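Local atomic coordinates of GH18 chiitnase (Pseudoalteromonas aurantia, PDB entry 6K7Z), a protein that probably hydrolyses internal glycosidic linkages of chitin, as an endochitinase of glycoside hydrolase family 18. Residues A[183-188]-A[218-223]; A[111-116]-A[153-158]; A[72-77]-A[107-112]. One frame throughout, in Å; residues are numbered along the deposited sequence.

Contact 1. Residues A[183-188]-A[218-223]; sequences WLNVQF and KVIAGF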
ATOM      1  N   TRP A 183       1.781   7.611   4.592  1.00 14.01           N
ATOM      2  CA  TRP A 183       1.865   7.871   3.157  1.00 12.31           C
ATOM      3  C   TRP A 183       0.826   7.033   2.425  1.00 13.06           C
ATOM      4  O   TRP A 183       0.215   6.123   2.989  1.00 12.56           O
ATOM      5  CB  TRP A 183       3.260   7.584   2.598  1.00 12.56           C
ATOM      6  CG  TRP A 183       3.738   6.184   2.810  1.00 14.40           C
ATOM      7  CD1 TRP A 183       3.415   5.081   2.061  1.00 13.59           C
ATOM      8  CD2 TRP A 183       4.645   5.734   3.817  1.00 14.92           C
ATOM      9  NE1 TRP A 183       4.056   3.977   2.558  1.00 13.08           N
ATOM     10  CE2 TRP A 183       4.815   4.348   3.638  1.00 14.81           C
ATOM     11  CE3 TRP A 183       5.333   6.367   4.858  1.00 16.92           C
ATOM     12  CZ2 TRP A 183       5.644   3.588   4.455  1.00 15.50           C
ATOM     13  CZ3 TRP A 183       6.155   5.607   5.671  1.00 17.70           C
ATOM     14  CH2 TRP A 183       6.297   4.234   5.473  1.00 15.37           C
ATOM     15  N   LEU A 184       0.644   7.362   1.153  1.00 10.73           N
ATOM     16  CA  LEU A 184      -0.253   6.658   0.247  1.00 10.90           C
ATOM     17  C   LEU A 184       0.581   5.951  -0.807  1.00 10.98           C
ATOM     18  O   LEU A 184       1.411   6.588  -1.461  1.00 12.02           O
ATOM     19  CB  LEU A 184      -1.203   7.629  -0.450  1.00  9.64           C
ATOM     20  CG  LEU A 184      -2.084   8.532   0.405  1.00  9.51           C
ATOM     21  CD1 LEU A 184      -2.930   9.435  -0.507  1.00 11.83           C
ATOM     22  CD2 LEU A 184      -2.968   7.684   1.335  1.00 11.02           C
ATOM     23  N   ASN A 185       0.353   4.650  -0.979  1.00  8.95           N
ATOM     24  CA  ASN A 185       0.976   3.895  -2.073  1.00  9.26           C
ATOM     25  C   ASN A 185       0.017   3.954  -3.256  1.00  9.59           C
ATOM     26  O   ASN A 185      -0.863   3.105  -3.392  1.00  9.91           O
ATOM     27  CB  ASN A 185       1.239   2.452  -1.657  1.00  9.39           C
ATOM     28  CG  ASN A 185       2.233   2.336  -0.504  1.00  9.14           C
ATOM     29  OD1 ASN A 185       3.307   2.938  -0.526  1.00 10.41           O
ATOM     30  ND2 ASN A 185       1.873   1.543   0.507  1.00  9.73           N
ATOM     31  N   VAL A 186       0.162   4.974  -4.108  1.00  7.89           N
ATOM     32  CA  VAL A 186      -0.776   5.158  -5.217  1.00 10.46           C
ATOM     33  C   VAL A 186      -0.480   4.132  -6.309  1.00 14.58           C
ATOM     34  O   VAL A 186       0.646   4.044  -6.808  1.00 11.38           O
ATOM     35  CB  VAL A 186      -0.708   6.587  -5.780  1.00 11.89           C
ATOM     36  CG1 VAL A 186      -1.758   6.762  -6.872  1.00  9.40           C
ATOM     37  CG2 VAL A 186      -0.891   7.625  -4.662  1.00 10.62           C
ATOM     38  N   GLN A 187      -1.499   3.363  -6.701  1.00 13.18           N
ATOM     39  CA  GLN A 187      -1.333   2.307  -7.700  1.00 10.76           C
ATOM     40  C   GLN A 187      -1.548   2.892  -9.088  1.00 12.64           C
ATOM     41  O   GLN A 187      -2.662   2.911  -9.615  1.00 12.77           O
ATOM     42  CB  GLN A 187      -2.302   1.158  -7.444  1.00 10.94           C
ATOM     43  CG  GLN A 187      -2.317   0.647  -6.020  1.00 10.57           C
ATOM     44  CD  GLN A 187      -3.183  -0.593  -5.865  1.00 14.17           C
ATOM     45  OE1 GLN A 187      -3.374  -1.347  -6.820  1.00 12.24           O
ATOM     46  NE2 GLN A 187      -3.707  -0.813  -4.653  1.00 11.92           N
ATOM     47  N   PHE A 188      -0.463   3.348  -9.713  1.00 11.38           N
ATOM     48  CA  PHE A 188      -0.584   3.866 -11.066  1.00 11.08           C
ATOM     49  C   PHE A 188      -0.577   2.721 -12.074  1.00 13.22           C
ATOM     50  O   PHE A 188       0.227   2.706 -13.013  1.00 14.57           O
ATOM     51  CB  PHE A 188       0.533   4.877 -11.359  1.00 13.86           C
ATOM     52  CG  PHE A 188       0.353   6.198 -10.647  1.00 13.61           C
ATOM     53  CD1 PHE A 188      -0.664   7.070 -11.022  1.00 12.20           C
ATOM     54  CD2 PHE A 188       1.183   6.558  -9.584  1.00 12.85           C
ATOM     55  CE1 PHE A 188      -0.838   8.279 -10.377  1.00 10.66           C
ATOM     56  CE2 PHE A 188       1.018   7.780  -8.935  1.00 12.83           C
ATOM     57  CZ  PHE A 188      -0.000   8.640  -9.330  1.00 12.67           C
ATOM     58  N   LYS A 218       4.226  12.304   1.490  1.00 15.71           N
ATOM     59  CA  LYS A 218       3.143  11.386   1.813  1.00 14.75           C
ATOM     60  C   LYS A 218       2.526  10.712   0.593  1.00 13.95           C
ATOM     61  O   LYS A 218       1.536   9.991   0.738  1.00 14.08           O
ATOM     62  CB  LYS A 218       2.060  12.121   2.609  1.00 14.42           C
ATOM     63  CG  LYS A 218       2.513  12.430   4.041  1.00 18.72           C
ATOM     64  CD  LYS A 218       1.366  12.439   5.032  1.00 15.99           C
ATOM     65  CE  LYS A 218       1.887  12.651   6.441  1.00 20.73           C
ATOM     66  NZ  LYS A 218       0.765  12.775   7.431  1.00 17.68           N
ATOM     67  N   VAL A 219       3.073  10.912  -0.601  1.00 14.15           N
ATOM     68  CA  VAL A 219       2.520  10.295  -1.802  1.00 12.45           C
ATOM     69  C   VAL A 219       3.632   9.522  -2.495  1.00 13.14           C
ATOM     70  O   VAL A 219       4.644  10.108  -2.902  1.00 12.21           O
ATOM     71  CB  VAL A 219       1.887  11.327  -2.745  1.00 11.92           C
ATOM     72  CG1 VAL A 219       1.179  10.607  -3.898  1.00 13.30           C
ATOM     73  CG2 VAL A 219       0.901  12.236  -1.975  1.00 13.25           C
ATOM     74  N   ILE A 220       3.443   8.208  -2.614  1.00  9.89           N
ATOM     75  CA  ILE A 220       4.401   7.297  -3.244  1.00 11.48           C
ATOM     76  C   ILE A 220       3.798   6.829  -4.561  1.00 12.18           C
ATOM     77  O   ILE A 220       2.636   6.404  -4.598  1.00 12.71           O
ATOM     78  CB  ILE A 220       4.706   6.084  -2.342  1.00 11.13           C
ATOM     79  CG1 ILE A 220       5.005   6.515  -0.904  1.00 14.39           C
ATOM     80  CG2 ILE A 220       5.827   5.237  -2.918  1.00 11.49           C
ATOM     81  CD1 ILE A 220       6.251   7.339  -0.746  1.00 16.74           C
ATOM     82  N   ALA A 221       4.586   6.869  -5.632  1.00 12.25           N
ATOM     83  CA  ALA A 221       4.102   6.456  -6.945  1.00 11.88           C
ATOM     84  C   ALA A 221       4.401   4.978  -7.162  1.00 11.02           C
ATOM     85  O   ALA A 221       5.562   4.564  -7.108  1.00 12.03           O
ATOM     86  CB  ALA A 221       4.739   7.303  -8.042  1.00 15.85           C
ATOM     87  N   GLY A 222       3.363   4.182  -7.406  1.00 11.63           N
ATOM     88  CA  GLY A 222       3.483   2.724  -7.468  1.00 10.80           C
ATOM     89  C   GLY A 222       3.354   2.200  -8.891  1.00 12.87           C
ATOM     90  O   GLY A 222       2.523   2.688  -9.671  1.00 10.01           O
ATOM     91  N   PHE A 223       4.158   1.184  -9.215  1.00 11.84           N
ATOM     92  CA  PHE A 223       4.246   0.656 -10.578  1.00 11.80           C
ATOM     93  C   PHE A 223       4.419  -0.855 -10.559  1.00 12.73           C
ATOM     94  O   PHE A 223       4.946  -1.407  -9.588  1.00 10.46           O
ATOM     95  CB  PHE A 223       5.426   1.282 -11.338  1.00 12.61           C
ATOM     96  CG  PHE A 223       5.296   2.754 -11.512  1.00 12.46           C
ATOM     97  CD1 PHE A 223       4.515   3.270 -12.534  1.00 13.20           C
ATOM     98  CD2 PHE A 223       5.907   3.630 -10.629  1.00 12.05           C
ATOM     99  CE1 PHE A 223       4.367   4.632 -12.677  1.00 16.28           C
ATOM    100  CE2 PHE A 223       5.758   5.003 -10.776  1.00 14.29           C
ATOM    101  CZ  PHE A 223       4.994   5.499 -11.799  1.00 15.63           C
TER
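Ile-220 lies against Trp-183 and Asn-185 inside a parallel pair of strands. Its CG1 reaches the indole at CD1, 3.7 Å away, and the approach is oblique. The torsion of Trp-183 makes this possible: CG sits between the backbone N and carbonyl carbon, chi1 58°. The ring then leads off toward Lys-3 and Ile-5 of strand 3-8. Asn-185 runs beside Ile-220, pointing the same way, with OD1 3.9 Å from Ile-220 CB. This face belongs to the interior of the (beta/alpha)8 barrel.

Phe-188 is the second large element. Its ring edge meets Ala-221 CA in plane. CE2 is 3.9 Å from Ala-221 CB, and Val-186 CG1, two residues back, sits over one ring face, toward the rim. On the same outward side, Val-186 CG2 meets Val-219 CG1 at 3.7 Å.

Backbone bonds hold the two strands in register. Ile-220 is gripped from both ends: its N donates to Leu-184 O at 2.8 Å, and its O accepts Val-186 N at 2.9 Å. Further along, Gly-222 N gives a weak bond to Val-186 O, and Phe-188 N reaches Gly-222 O at 3.1 Å. Helix 198-209 links the strands as a beta-alpha-beta unit.

Polar bonding between the strands is left to the main chains, while the side chains pack mainly through carbon. Gln-187 NE2 bonds Ala-155 O and Glu-117 OE2 instead, and Asn-185 ND2 makes a weak bond to Asp-113 OD1.

Contact 2. Residues A[111-116]-A[153-158]; sequences GVDIDY and SHAPQP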
ATOM      1  N   GLY A 111       3.851  -1.910  11.487  1.00 15.94           N
ATOM      2  CA  GLY A 111       2.612  -1.222  11.194  1.00 14.36           C
ATOM      3  C   GLY A 111       1.807  -1.939  10.126  1.00 13.55           C
ATOM      4  O   GLY A 111       1.988  -3.131   9.879  1.00 13.34           O
ATOM      5  N   VAL A 112       0.892  -1.189   9.513  1.00 15.53           N
ATOM      6  CA  VAL A 112      -0.135  -1.742   8.637  1.00 14.38           C
ATOM      7  C   VAL A 112      -0.196  -0.921   7.364  1.00 12.09           C
ATOM      8  O   VAL A 112      -0.138   0.312   7.402  1.00 13.60           O
ATOM      9  CB  VAL A 112      -1.528  -1.755   9.296  1.00 13.07           C
ATOM     10  CG1 VAL A 112      -2.565  -2.367   8.349  1.00 14.24           C
ATOM     11  CG2 VAL A 112      -1.508  -2.522  10.581  1.00 19.42           C
ATOM     12  N   ASP A 113      -0.351  -1.610   6.245  1.00 10.05           N
ATOM     13  CA  ASP A 113      -0.721  -1.013   4.975  1.00 10.08           C
ATOM     14  C   ASP A 113      -2.169  -1.390   4.697  1.00 10.85           C
ATOM     15  O   ASP A 113      -2.517  -2.569   4.734  1.00 11.23           O
ATOM     16  CB  ASP A 113       0.194  -1.527   3.862  1.00  8.83           C
ATOM     17  CG  ASP A 113      -0.180  -1.000   2.490  1.00 10.61           C
ATOM     18  OD1 ASP A 113      -0.057   0.223   2.245  1.00 10.99           O
ATOM     19  OD2 ASP A 113      -0.567  -1.826   1.630  1.00 11.33           O
ATOM     20  N   ILE A 114      -3.015  -0.398   4.448  1.00  9.93           N
ATOM     21  CA  ILE A 114      -4.434  -0.630   4.227  1.00  9.97           C
ATOM     22  C   ILE A 114      -4.627  -0.623   2.720  1.00 10.02           C
ATOM     23  O   ILE A 114      -4.720   0.436   2.097  1.00 10.39           O
ATOM     24  CB  ILE A 114      -5.306   0.410   4.932  1.00 10.60           C
ATOM     25  CG1 ILE A 114      -5.149   0.248   6.449  1.00 11.67           C
ATOM     26  CG2 ILE A 114      -6.762   0.274   4.505  1.00 10.56           C
ATOM     27  CD1 ILE A 114      -5.665   1.425   7.226  1.00 15.87           C
ATOM     28  N   ASP A 115      -4.649  -1.816   2.127  1.00 10.65           N
ATOM     29  CA  ASP A 115      -4.777  -1.945   0.678  1.00 11.02           C
ATOM     30  C   ASP A 115      -6.253  -2.141   0.350  1.00 11.73           C
ATOM     31  O   ASP A 115      -6.730  -3.246   0.084  1.00 12.10           O
ATOM     32  CB  ASP A 115      -3.912  -3.092   0.175  1.00  9.20           C
ATOM     33  CG  ASP A 115      -3.883  -3.192  -1.346  1.00 11.55           C
ATOM     34  OD1 ASP A 115      -4.556  -2.389  -2.028  1.00 13.69           O
ATOM     35  OD2 ASP A 115      -3.173  -4.078  -1.871  1.00 12.68           O
ATOM     36  N   TYR A 116      -6.978  -1.029   0.358  1.00 10.56           N
ATOM     37  CA  TYR A 116      -8.432  -1.008   0.225  1.00 12.51           C
ATOM     38  C   TYR A 116      -8.810  -0.713  -1.225  1.00 12.10           C
ATOM     39  O   TYR A 116      -8.429   0.329  -1.767  1.00 11.98           O
ATOM     40  CB  TYR A 116      -9.009   0.046   1.163  1.00 10.16           C
ATOM     41  CG  TYR A 116     -10.499   0.242   1.097  1.00 11.08           C
ATOM     42  CD1 TYR A 116     -11.341  -0.501   1.898  1.00 10.90           C
ATOM     43  CD2 TYR A 116     -11.063   1.205   0.259  1.00 12.15           C
ATOM     44  CE1 TYR A 116     -12.712  -0.310   1.866  1.00 13.28           C
ATOM     45  CE2 TYR A 116     -12.442   1.407   0.219  1.00 13.57           C
ATOM     46  CZ  TYR A 116     -13.258   0.646   1.034  1.00 16.00           C
ATOM     47  OH  TYR A 116     -14.628   0.827   1.023  1.00 14.77           O
ATOM     48  N   SER A 153      -0.028   3.056   6.341  1.00 10.79           N
ATOM     49  CA  SER A 153      -0.159   3.507   4.965  1.00  8.41           C
ATOM     50  C   SER A 153      -1.476   3.000   4.398  1.00  9.73           C
ATOM     51  O   SER A 153      -2.125   2.119   4.974  1.00 11.01           O
ATOM     52  CB  SER A 153       1.025   3.022   4.115  1.00 10.59           C
ATOM     53  OG  SER A 153       1.118   1.611   4.099  1.00 11.10           O
ATOM     54  N   HIS A 154      -1.900   3.619   3.295  1.00  9.64           N
ATOM     55  CA  HIS A 154      -2.998   3.149   2.457  1.00  9.46           C
ATOM     56  C   HIS A 154      -2.471   3.003   1.038  1.00  9.12           C
ATOM     57  O   HIS A 154      -1.436   3.573   0.697  1.00 10.50           O
ATOM     58  CB  HIS A 154      -4.191   4.120   2.438  1.00  7.95           C
ATOM     59  CG  HIS A 154      -4.899   4.260   3.746  1.00  9.45           C
ATOM     60  ND1 HIS A 154      -6.230   3.946   3.901  1.00 10.54           N
ATOM     61  CD2 HIS A 154      -4.473   4.712   4.947  1.00 10.37           C
ATOM     62  CE1 HIS A 154      -6.596   4.197   5.147  1.00 12.99           C
ATOM     63  NE2 HIS A 154      -5.545   4.651   5.805  1.00 12.39           N
ATOM     64  N   ALA A 155      -3.210   2.285   0.189  1.00  8.39           N
ATOM     65  CA  ALA A 155      -2.771   2.010  -1.187  1.00  9.38           C
ATOM     66  C   ALA A 155      -3.874   2.343  -2.184  1.00 10.31           C
ATOM     67  O   ALA A 155      -4.389   1.460  -2.884  1.00 11.20           O
ATOM     68  CB  ALA A 155      -2.318   0.556  -1.340  1.00  9.79           C
ATOM     69  N   PRO A 156      -4.247   3.617  -2.291  1.00  9.93           N
ATOM     70  CA  PRO A 156      -5.362   3.988  -3.164  1.00  8.26           C
ATOM     71  C   PRO A 156      -5.002   3.934  -4.638  1.00 10.67           C
ATOM     72  O   PRO A 156      -3.841   4.029  -5.046  1.00 10.23           O
ATOM     73  CB  PRO A 156      -5.670   5.425  -2.742  1.00  8.90           C
ATOM     74  CG  PRO A 156      -4.354   5.945  -2.275  1.00  8.06           C
ATOM     75  CD  PRO A 156      -3.700   4.791  -1.585  1.00  8.87           C
ATOM     76  N   GLN A 157      -6.022   3.796  -5.429  1.00  9.88           N
ATOM     77  CA  GLN A 157      -5.927   3.937  -6.873  1.00 13.83           C
ATOM     78  C   GLN A 157      -6.233   5.375  -7.276  1.00 11.34           C
ATOM     79  O   GLN A 157      -6.877   6.112  -6.523  1.00 12.14           O
ATOM     80  CB  GLN A 157      -6.886   2.962  -7.542  1.00 13.85           C
ATOM     81  CG  GLN A 157      -6.488   1.521  -7.262  1.00 14.24           C
ATOM     82  CD  GLN A 157      -7.601   0.548  -7.537  1.00 14.81           C
ATOM     83  OE1 GLN A 157      -7.992   0.342  -8.688  1.00 17.40           O
ATOM     84  NE2 GLN A 157      -8.124  -0.058  -6.480  1.00 16.41           N
ATOM     85  N   PRO A 158      -5.751   5.815  -8.438  1.00 12.91           N
ATOM     86  CA  PRO A 158      -5.821   7.238  -8.790  1.00 11.68           C
ATOM     87  C   PRO A 158      -7.233   7.805  -8.730  1.00 11.43           C
ATOM     88  O   PRO A 158      -7.404   8.933  -8.250  1.00 12.61           O
ATOM     89  CB  PRO A 158      -5.256   7.275 -10.219  1.00 14.16           C
ATOM     90  CG  PRO A 158      -4.240   6.174 -10.219  1.00 13.56           C
ATOM     91  CD  PRO A 158      -4.862   5.073  -9.358  1.00 12.98           C
TER
HETATM   92  O   HOH W   1      -6.775   0.788  -3.940  1.00 11.25           O
HETATM   93  O   HOH W   2      -6.355   1.859  -0.392  1.00 12.36           O
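Ile-114 lies alongside His-154, both side chains pointing the same way, on neighbouring parallel strands of the family 18 TIM barrel. Strand 111-115, helix 130-144 and strand 151-154 form one beta-alpha-beta unit. The DxxDxDxE signature of the family runs along the first strand and just past both its ends, with Asp-110, Asp-113, Asp-115 and Glu-117 as its acids.

Ile-114 can be followed outward. CB stands over one face of the imidazole, near its rim, 3.8 Å from His-154 ND1. CG2 also meets ND1, and CE1 beyond it. CG1 turns past Ser-153 O. The tip, CD1, rests over the ring face, 3.9 Å from the centroid, in a CH-pi contact. The ring is fixed at both nitrogens, by Tyr-170 OH at ND1 and Thr-138 OG1 at NE2. Leu-134, Leu-137 and Leu-141 of the helix also pack on Ile-114.

The other face is polar. Ser-153 OG donates to Asp-113 OD1 at 2.6 Å, on the anti lone pair. Asp-113 CG is anti to its N, chi1 177°, which carries the carboxylate across to the serine. OD2 is also bonded by Tyr-7 OH and Ser-75 OG, so both oxygens are held, which would limit rotation of the carboxylate.

Two main-chain bonds set the register: Ser-153 N to Val-112 O, 2.9 Å, and Ile-114 N to Ser-153 O, 2.7 Å. A weaker one runs from Ala-155 N to Ile-114 O. At the strand ends one water donates to Tyr-116 O (2.8 Å) and Ala-155 O (2.7 Å), and accepts from Gln-157 NE2.

Contact 3. Residues A[72-77]-A[107-112]; sequences VLISFG and NQLDGV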
ATOM      1  N   VAL A  72       8.710  -3.264   8.110  1.00 13.97           N
ATOM      2  CA  VAL A  72       7.932  -4.379   7.597  1.00 13.82           C
ATOM      3  C   VAL A  72       6.515  -4.192   8.096  1.00 11.86           C
ATOM      4  O   VAL A  72       6.281  -4.166   9.313  1.00 12.57           O
ATOM      5  CB  VAL A  72       8.493  -5.732   8.056  1.00 13.42           C
ATOM      6  CG1 VAL A  72       7.733  -6.863   7.388  1.00 11.42           C
ATOM      7  CG2 VAL A  72       9.992  -5.824   7.764  1.00 13.47           C
ATOM      8  N   LEU A  73       5.576  -4.066   7.166  1.00 11.11           N
ATOM      9  CA  LEU A  73       4.167  -3.886   7.473  1.00 11.41           C
ATOM     10  C   LEU A  73       3.389  -5.117   7.036  1.00 12.07           C
ATOM     11  O   LEU A  73       3.807  -5.846   6.127  1.00 11.22           O
ATOM     12  CB  LEU A  73       3.576  -2.664   6.759  1.00 10.67           C
ATOM     13  CG  LEU A  73       4.358  -1.351   6.784  1.00 12.81           C
ATOM     14  CD1 LEU A  73       3.502  -0.238   6.193  1.00 10.55           C
ATOM     15  CD2 LEU A  73       4.797  -0.991   8.185  1.00 12.93           C
ATOM     16  N   ILE A  74       2.248  -5.330   7.666  1.00 10.13           N
ATOM     17  CA  ILE A  74       1.274  -6.275   7.145  1.00 10.10           C
ATOM     18  C   ILE A  74       0.281  -5.486   6.304  1.00 11.13           C
ATOM     19  O   ILE A  74      -0.203  -4.424   6.721  1.00 11.65           O
ATOM     20  CB  ILE A  74       0.585  -7.066   8.279  1.00 13.05           C
ATOM     21  CG1 ILE A  74      -0.338  -8.140   7.698  1.00 12.07           C
ATOM     22  CG2 ILE A  74      -0.167  -6.152   9.272  1.00 13.41           C
ATOM     23  CD1 ILE A  74       0.407  -9.238   6.942  1.00 11.95           C
ATOM     24  N   SER A  75       0.036  -5.951   5.082  1.00  9.48           N
ATOM     25  CA  SER A  75      -0.942  -5.309   4.222  1.00  7.67           C
ATOM     26  C   SER A  75      -2.287  -5.989   4.431  1.00 11.45           C
ATOM     27  O   SER A  75      -2.420  -7.203   4.224  1.00  9.44           O
ATOM     28  CB  SER A  75      -0.531  -5.369   2.755  1.00  9.20           C
ATOM     29  OG  SER A  75      -1.417  -4.589   1.977  1.00 13.01           O
ATOM     30  N   PHE A  76      -3.278  -5.197   4.829  1.00 10.94           N
ATOM     31  CA  PHE A  76      -4.627  -5.673   5.074  1.00 12.95           C
ATOM     32  C   PHE A  76      -5.505  -5.338   3.880  1.00 14.58           C
ATOM     33  O   PHE A  76      -5.563  -4.178   3.448  1.00 11.47           O
ATOM     34  CB  PHE A  76      -5.208  -5.029   6.326  1.00 14.15           C
ATOM     35  CG  PHE A  76      -6.661  -5.325   6.519  1.00 15.69           C
ATOM     36  CD1 PHE A  76      -7.074  -6.615   6.822  1.00 16.24           C
ATOM     37  CD2 PHE A  76      -7.608  -4.327   6.373  1.00 16.17           C
ATOM     38  CE1 PHE A  76      -8.419  -6.894   6.989  1.00 20.81           C
ATOM     39  CE2 PHE A  76      -8.959  -4.595   6.549  1.00 18.70           C
ATOM     40  CZ  PHE A  76      -9.363  -5.881   6.855  1.00 15.55           C
ATOM     41  N   GLY A  77      -6.190  -6.347   3.353  1.00 13.54           N
ATOM     42  CA  GLY A  77      -7.080  -6.106   2.235  1.00 14.72           C
ATOM     43  C   GLY A  77      -6.636  -6.816   0.973  1.00 14.75           C
ATOM     44  O   GLY A  77      -6.576  -8.048   0.934  1.00 14.60           O
ATOM     45  N   ASN A 107       3.305 -10.027  16.194  1.00 19.74           N
ATOM     46  CA  ASN A 107       4.295 -10.446  15.214  1.00 20.37           C
ATOM     47  C   ASN A 107       5.420  -9.434  15.046  1.00 22.02           C
ATOM     48  O   ASN A 107       6.192  -9.541  14.090  1.00 20.69           O
ATOM     49  CB  ASN A 107       3.619 -10.729  13.871  1.00 19.46           C
ATOM     50  CG  ASN A 107       2.664 -11.903  13.946  1.00 21.84           C
ATOM     51  OD1 ASN A 107       3.086 -13.059  13.989  1.00 22.87           O
ATOM     52  ND2 ASN A 107       1.369 -11.610  13.981  1.00 20.86           N
ATOM     53  N   GLN A 108       5.523  -8.460  15.951  1.00 19.47           N
ATOM     54  CA  GLN A 108       6.632  -7.505  15.993  1.00 17.93           C
ATOM     55  C   GLN A 108       6.831  -6.807  14.648  1.00 16.81           C
ATOM     56  O   GLN A 108       7.951  -6.661  14.161  1.00 16.23           O
ATOM     57  CB  GLN A 108       7.925  -8.183  16.455  1.00 22.07           C
ATOM     58  CG  GLN A 108       7.893  -8.625  17.917  1.00 26.34           C
ATOM     59  CD  GLN A 108       7.134  -9.919  18.122  1.00 28.31           C
ATOM     60  OE1 GLN A 108       7.142 -10.801  17.261  1.00 33.99           O
ATOM     61  NE2 GLN A 108       6.475 -10.046  19.271  1.00 31.98           N
ATOM     62  N   LEU A 109       5.736  -6.374  14.040  1.00 16.29           N
ATOM     63  CA  LEU A 109       5.812  -5.661  12.772  1.00 14.81           C
ATOM     64  C   LEU A 109       5.857  -4.157  13.010  1.00 18.30           C
ATOM     65  O   LEU A 109       5.653  -3.669  14.127  1.00 17.66           O
ATOM     66  CB  LEU A 109       4.624  -6.023  11.887  1.00 14.48           C
ATOM     67  CG  LEU A 109       4.514  -7.516  11.596  1.00 15.68           C
ATOM     68  CD1 LEU A 109       3.338  -7.811  10.681  1.00 15.03           C
ATOM     69  CD2 LEU A 109       5.829  -8.042  10.995  1.00 16.87           C
ATOM     70  N   ASP A 110       6.107  -3.406  11.939  1.00 14.43           N
ATOM     71  CA  ASP A 110       6.236  -1.963  12.071  1.00 13.26           C
ATOM     72  C   ASP A 110       4.951  -1.212  11.770  1.00 16.47           C
ATOM     73  O   ASP A 110       4.955   0.020  11.820  1.00 16.22           O
ATOM     74  CB  ASP A 110       7.375  -1.455  11.186  1.00 17.71           C
ATOM     75  CG  ASP A 110       8.712  -2.013  11.619  1.00 19.97           C
ATOM     76  OD1 ASP A 110       9.203  -1.594  12.696  1.00 19.92           O
ATOM     77  OD2 ASP A 110       9.254  -2.887  10.910  1.00 15.50           O
ATOM     78  N   GLY A 111       3.851  -1.910  11.487  1.00 15.94           N
ATOM     79  CA  GLY A 111       2.612  -1.222  11.194  1.00 14.36           C
ATOM     80  C   GLY A 111       1.807  -1.939  10.126  1.00 13.55           C
ATOM     81  O   GLY A 111       1.988  -3.131   9.879  1.00 13.34           O
ATOM     82  N   VAL A 112       0.892  -1.189   9.513  1.00 15.53           N
ATOM     83  CA  VAL A 112      -0.135  -1.742   8.637  1.00 14.38           C
ATOM     84  C   VAL A 112      -0.196  -0.921   7.364  1.00 12.09           C
ATOM     85  O   VAL A 112      -0.138   0.312   7.402  1.00 13.60           O
ATOM     86  CB  VAL A 112      -1.528  -1.755   9.296  1.00 13.07           C
ATOM     87  CG1 VAL A 112      -2.565  -2.367   8.349  1.00 14.24           C
ATOM     88  CG2 VAL A 112      -1.508  -2.522  10.581  1.00 19.42           C
TER
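Leu-109 overlaps Ile-74: its CD1 comes within 3.7 Å of Ile-74 CB. Its CB lies against Val-72 O at 3.6 Å. Phe-103 of helix 93-106 packs on both Leu-109 and Ile-74. The Ile-74 side chain also lies beside that of Val-112, pointing the same way, their CG2 atoms 4.1 Å apart.

Asp-110 holds the start of strand 71-77 by two bonds. Its OD2 accepts Val-72 N at 2.9 Å, on the anti side and 18° out of the carboxylate plane. Its own N donates to Val-72 O at 2.7 Å. CG lies beside the backbone N, chi1 -64°, which keeps the carboxylate close to Val-72. Gln-66 NE2 is a second partner of OD2.

These are neighbouring parallel strands of the TIM barrel, joined through helices 83-89 and 93-106. A Schellman motif, with Gln-108 as C-prime residue, ends the second helix just before the new strand. Asp-110 is the first acid of the family 18 signature.

Gly-111 brings its backbone close to Leu-73, whose CD2 is 3.6 Å from Gly-111 N. Gly-111 O accepts Ile-74 N at 3.1 Å.

Overall arrangement
All three contacts join parallel neighbours of one barrel sheet and are largely buried. Contact 2 is nearest the centre of the chain, and every touching residue in it is buried. Contact 1 reaches the partly exposed Lys-218, and contact 3, farthest out, the partly exposed Asp-110. Contacts 2 and 3 share Gly-111 and Val-112, so strand 111-115 is bound on one side by strand 71-77 and on the other by 151-154. Contacts 1 and 2 meet where Asn-185 N lies 2.7 Å from His-154 O. Contacts 1 and 3 do not touch. Contact 1 is mainly apolar between its backbone bonds. Contact 2 pairs an acid with a serine and has water at the strand ends. Contact 3 uses a carboxylate where a helix gives way to a strand.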